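Local coordinates for ribonucleoside-diphosphate reductase (Pseudomonas aeruginosa, PDB 5IM3), which probably reduces ribonucleoside diphosphates to the deoxyribonucleotides needed for DNA synthesis, and binds dATP as an allosteric effector, at residues Ile674-Ser678 with Asp679-Ala683; Gly605-Leu609 with Val610-Val614. All blocks are in the same frame, centred on the assembly; numbering follows the deposited sequence.

Contact 1: residues Ile674-Ser678 with Asp679-Ala683; sequences IPYGS and DAAIA
The backbone from I674 to S678 folds back over the first turn of the helix that starts at D679, bringing the CA atoms of Y676 and A681 to 5.4 Å and passing through an inverse gamma turn centred on G677. S678 is the N-cap. Its OG sits between the backbone N and the carbonyl carbon (chi1 64°), which places the hydroxyl over the open helix end and lets it work in two directions. As acceptor, OG takes a weak capping bond of 3.3 Å from A681 N. As donor, it binds P675 O at 2.6 Å, approaching that oxygen at a C=O...OG angle of 150° and tilted only slightly from the carbonyl plane. One hydroxyl thus fastens the incoming loop to the N-terminus of the helix. The carbonyl of S678 adds weak bonds from A681 N and from I682 N, the latter nearly straight at 169°, so the A681 amide is shared between two oxygens of the same residue.

Apolar contacts complete the turn. I674 lays its CG2 methyl against A681 N at 3.2 Å and alongside the methyls of A680 and A681, with CB of A681 3.6 Å away. The A681 methyl points into the loop, 3.3 Å from P675 O, and meets the Y676 ring obliquely, CB to CD1 4.2 Å. Beyond the turn, Y676 OH is hydrogen-bonded to I785 O, while L669 of helix 665-672 packs on I674, Y676 and A681. On helix 856-866, W858 touches D679 and I682. A serine N-cap, its OG bonded to the third amide of the helix, opens helix 679-707 in the barrel domain of the reductase, with I674 packed on the A680 and A681 methyls.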
loop_
_atom_site.group_PDB
_atom_site.type_symbol
_atom_site.label_atom_id
_atom_site.label_comp_id
_atom_site.label_asym_id
_atom_site.label_seq_id
_atom_site.Cartn_x
_atom_site.Cartn_y
_atom_site.Cartn_z
ATOM N N ILE A 674 -24.712 -14.363 -34.193
ATOM C CA ILE A 674 -24.305 -12.971 -34.024
ATOM C C ILE A 674 -23.622 -12.849 -32.666
ATOM O O ILE A 674 -24.253 -13.157 -31.643
ATOM C CB ILE A 674 -25.499 -12.010 -34.114
ATOM C CG1 ILE A 674 -26.211 -12.151 -35.462
ATOM C CG2 ILE A 674 -25.028 -10.572 -33.903
ATOM C CD1 ILE A 674 -27.460 -11.288 -35.580
ATOM N N PRO A 675 -22.361 -12.418 -32.602
ATOM C CA PRO A 675 -21.764 -12.130 -31.295
ATOM C C PRO A 675 -22.359 -10.863 -30.709
ATOM O O PRO A 675 -22.679 -9.916 -31.431
ATOM C CB PRO A 675 -20.272 -11.963 -31.610
ATOM C CG PRO A 675 -20.233 -11.554 -33.039
ATOM C CD PRO A 675 -21.395 -12.240 -33.701
ATOM N N TYR A 676 -22.520 -10.855 -29.385
ATOM C CA TYR A 676 -23.126 -9.694 -28.749
ATOM C C TYR A 676 -22.300 -8.439 -28.997
ATOM O O TYR A 676 -22.858 -7.343 -29.119
ATOM C CB TYR A 676 -23.298 -9.942 -27.248
ATOM C CG TYR A 676 -24.530 -9.283 -26.653
ATOM C CD1 TYR A 676 -25.057 -8.120 -27.199
ATOM C CD2 TYR A 676 -25.169 -9.831 -25.548
ATOM C CE1 TYR A 676 -26.181 -7.521 -26.662
ATOM C CE2 TYR A 676 -26.294 -9.238 -25.001
ATOM C CZ TYR A 676 -26.795 -8.082 -25.563
ATOM O OH TYR A 676 -27.911 -7.481 -25.033
ATOM N N GLY A 677 -20.981 -8.576 -29.100
ATOM C CA GLY A 677 -20.125 -7.437 -29.364
ATOM C C GLY A 677 -19.898 -7.188 -30.842
ATOM O O GLY A 677 -18.789 -7.385 -31.348
ATOM N N SER A 678 -20.938 -6.741 -31.543
ATOM C CA SER A 678 -20.846 -6.523 -32.980
ATOM C C SER A 678 -21.942 -5.565 -33.411
ATOM O O SER A 678 -22.953 -5.396 -32.723
ATOM C CB SER A 678 -20.961 -7.840 -33.755
ATOM O OG SER A 678 -22.238 -8.426 -33.561
ATOM N N ASP A 679 -21.725 -4.934 -34.568
ATOM C CA ASP A 679 -22.756 -4.085 -35.150
ATOM C C ASP A 679 -23.998 -4.891 -35.506
ATOM O O ASP A 679 -25.108 -4.345 -35.529
ATOM C CB ASP A 679 -22.210 -3.371 -36.390
ATOM C CG ASP A 679 -21.150 -2.340 -36.050
ATOM O OD1 ASP A 679 -20.674 -2.332 -34.895
ATOM O OD2 ASP A 679 -20.787 -1.540 -36.940
ATOM N N ALA A 680 -23.835 -6.190 -35.771
ATOM C CA ALA A 680 -24.970 -7.022 -36.154
ATOM C C ALA A 680 -25.899 -7.291 -34.976
ATOM O O ALA A 680 -27.111 -7.430 -35.170
ATOM C CB ALA A 680 -24.475 -8.339 -36.753
ATOM N N ALA A 681 -25.360 -7.374 -33.757
ATOM C CA ALA A 681 -26.214 -7.533 -32.583
ATOM C C ALA A 681 -26.933 -6.233 -32.251
ATOM O O ALA A 681 -28.113 -6.241 -31.876
ATOM C CB ALA A 681 -25.387 -7.999 -31.385
ATOM N N ILE A 682 -26.231 -5.107 -32.367
ATOM C CA ILE A 682 -26.859 -3.808 -32.156
ATOM C C ILE A 682 -27.992 -3.603 -33.153
ATOM O O ILE A 682 -29.041 -3.037 -32.819
ATOM C CB ILE A 682 -25.796 -2.697 -32.253
ATOM C CG1 ILE A 682 -24.916 -2.719 -31.000
ATOM C CG2 ILE A 682 -26.444 -1.333 -32.448
ATOM C CD1 ILE A 682 -23.786 -1.707 -31.011
ATOM N N ALA A 683 -27.801 -4.064 -34.390
ATOM C CA ALA A 683 -28.847 -3.948 -35.400
ATOM C C ALA A 683 -30.046 -4.822 -35.055
ATOM O O ALA A 683 -31.199 -4.386 -35.165
ATOM C CB ALA A 683 -28.287 -4.320 -36.773
#

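Contact 2: residues Gly605-Leu609 with Val610-Val614; sequences GSINL and VNHIV
H612 reaches back to the end of the strand, where its ND1 donates a 2.7 Å hydrogen bond to N608 O. The oxygen lies in the plane of the imidazole, at its edge, whereas the ring nitrogen stands 39° above the plane of the N608 carbonyl. With CG anti to the carbonyl carbon (chi1 -59°), the H612 ring is turned toward the strand, and its CE1 meets I607 CG2 at 3.8 Å; the two side chains cross at about a right angle. N608 O also accepts a weak bond from N611 N, so two donors grip it.

The N608 side chain adds its own link to the turn: OD1 takes a weak bond of 3.1 Å from V610 N, which closes an Asx turn, and comes 3.4 Å from V610 CB. The amide planes of N608 and N611 lie 31° apart, the two side chains crossing at a slant. The backbone carries the turn on, H612 N binding L609 O at 2.8 Å and I613 N binding V610 O.

A second shell fixes these groups. T626 OG1, on helix 620-640, is hydrogen-bonded to H612 NE2, so both ring nitrogens are held and the rotation of the imidazole is set. F351 O receives N608 ND2, and D352 OD1 receives N611 ND2, tying both amides to the chain just before strand 353-355. A short run of 3-10 turns, opened by an Asx turn at N608, ends strand 600-608 at the start of the crossover that leads through helix 620-640 to the parallel strand 659-663 of the reductase barrel.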
loop_
_atom_site.group_PDB
_atom_site.type_symbol
_atom_site.label_atom_id
_atom_site.label_comp_id
_atom_site.label_asym_id
_atom_site.label_seq_id
_atom_site.Cartn_x
_atom_site.Cartn_y
_atom_site.Cartn_z
ATOM N N GLY A 605 -45.015 -8.995 -18.125
ATOM C CA GLY A 605 -44.836 -10.272 -18.792
ATOM C C GLY A 605 -43.775 -10.110 -19.858
ATOM O O GLY A 605 -43.404 -8.991 -20.220
ATOM N N SER A 606 -43.285 -11.240 -20.370
ATOM C CA SER A 606 -42.134 -11.203 -21.265
ATOM C C SER A 606 -42.297 -12.146 -22.445
ATOM O O SER A 606 -42.678 -13.309 -22.282
ATOM C CB SER A 606 -40.848 -11.542 -20.507
ATOM O OG SER A 606 -40.451 -10.448 -19.698
ATOM N N ILE A 607 -41.980 -11.629 -23.633
ATOM C CA ILE A 607 -41.928 -12.444 -24.837
ATOM C C ILE A 607 -40.677 -13.313 -24.805
ATOM O O ILE A 607 -39.616 -12.896 -24.321
ATOM C CB ILE A 607 -41.935 -11.549 -26.088
ATOM C CG1 ILE A 607 -43.145 -10.605 -26.083
ATOM C CG2 ILE A 607 -41.913 -12.403 -27.349
ATOM C CD1 ILE A 607 -44.492 -11.305 -26.127
ATOM N N ASN A 608 -40.795 -14.526 -25.334
ATOM C CA ASN A 608 -39.671 -15.448 -25.464
ATOM C C ASN A 608 -39.159 -15.355 -26.898
ATOM O O ASN A 608 -39.712 -15.978 -27.809
ATOM C CB ASN A 608 -40.100 -16.867 -25.107
ATOM C CG ASN A 608 -39.007 -17.886 -25.340
ATOM O OD1 ASN A 608 -37.863 -17.540 -25.634
ATOM N ND2 ASN A 608 -39.355 -19.159 -25.201
ATOM N N LEU A 609 -38.100 -14.565 -27.096
ATOM C CA LEU A 609 -37.572 -14.352 -28.440
ATOM C C LEU A 609 -37.112 -15.652 -29.086
ATOM O O LEU A 609 -37.243 -15.815 -30.305
ATOM C CB LEU A 609 -36.418 -13.347 -28.394
ATOM C CG LEU A 609 -36.820 -11.887 -28.186
ATOM C CD1 LEU A 609 -35.594 -11.012 -27.945
ATOM C CD2 LEU A 609 -37.612 -11.383 -29.388
ATOM N N VAL A 610 -36.578 -16.587 -28.298
ATOM C CA VAL A 610 -36.079 -17.838 -28.862
ATOM C C VAL A 610 -37.170 -18.539 -29.659
ATOM O O VAL A 610 -36.922 -19.064 -30.750
ATOM C CB VAL A 610 -35.524 -18.742 -27.748
ATOM C CG1 VAL A 610 -35.284 -20.168 -28.269
ATOM C CG2 VAL A 610 -34.237 -18.149 -27.194
ATOM N N ASN A 611 -38.393 -18.565 -29.128
ATOM C CA ASN A 611 -39.497 -19.213 -29.823
ATOM C C ASN A 611 -39.971 -18.432 -31.039
ATOM O O ASN A 611 -40.944 -18.853 -31.678
ATOM C CB ASN A 611 -40.667 -19.430 -28.863
ATOM C CG ASN A 611 -40.527 -20.705 -28.052
ATOM O OD1 ASN A 611 -39.428 -21.232 -27.885
ATOM N ND2 ASN A 611 -41.648 -21.212 -27.552
ATOM N N HIS A 612 -39.320 -17.315 -31.373
ATOM C CA HIS A 612 -39.646 -16.552 -32.571
ATOM C C HIS A 612 -38.455 -16.445 -33.514
ATOM O O HIS A 612 -38.419 -15.553 -34.368
ATOM C CB HIS A 612 -40.166 -15.168 -32.185
ATOM C CG HIS A 612 -41.382 -15.218 -31.318
ATOM N ND1 HIS A 612 -41.317 -15.461 -29.963
ATOM C CD2 HIS A 612 -42.696 -15.094 -31.617
ATOM C CE1 HIS A 612 -42.539 -15.467 -29.463
ATOM N NE2 HIS A 612 -43.394 -15.249 -30.445
ATOM N N ILE A 613 -37.480 -17.341 -33.372
ATOM C CA ILE A 613 -36.361 -17.461 -34.297
ATOM C C ILE A 613 -36.526 -18.777 -35.043
ATOM O O ILE A 613 -36.491 -19.855 -34.434
ATOM C CB ILE A 613 -35.007 -17.403 -33.572
ATOM C CG1 ILE A 613 -34.848 -16.078 -32.815
ATOM C CG2 ILE A 613 -33.859 -17.594 -34.565
ATOM C CD1 ILE A 613 -34.792 -14.848 -33.709
ATOM N N VAL A 614 -36.703 -18.690 -36.355
ATOM C CA VAL A 614 -36.865 -19.877 -37.188
ATOM C C VAL A 614 -35.510 -20.239 -37.787
ATOM O O VAL A 614 -34.502 -20.292 -37.071
ATOM C CB VAL A 614 -37.940 -19.653 -38.271
ATOM C CG1 VAL A 614 -39.315 -19.613 -37.630
ATOM C CG2 VAL A 614 -37.666 -18.364 -39.054
#

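Contact 2 comes first along the chain and contact 1 follows about sixty residues later, both within the barrel domain; their centres are 18 Å apart and their nearest atoms about 8 Å, without touching. Between them run helix 620-640, helix 646-655, strand 659-663, which pairs in parallel with strand 600-608, and helix 665-672. That last helix bridges the two: F665 meets both L609 and Y676, while L669 packs on contact 1 and A668 and L671 on I613. Contact 1 thus forms the passage from this helix into helix 679-707. Strand 600-608, which contact 2 ends, carries C602, seen disulfide-bonded to C373 and probably the redox-active pair, as in other class I reductases.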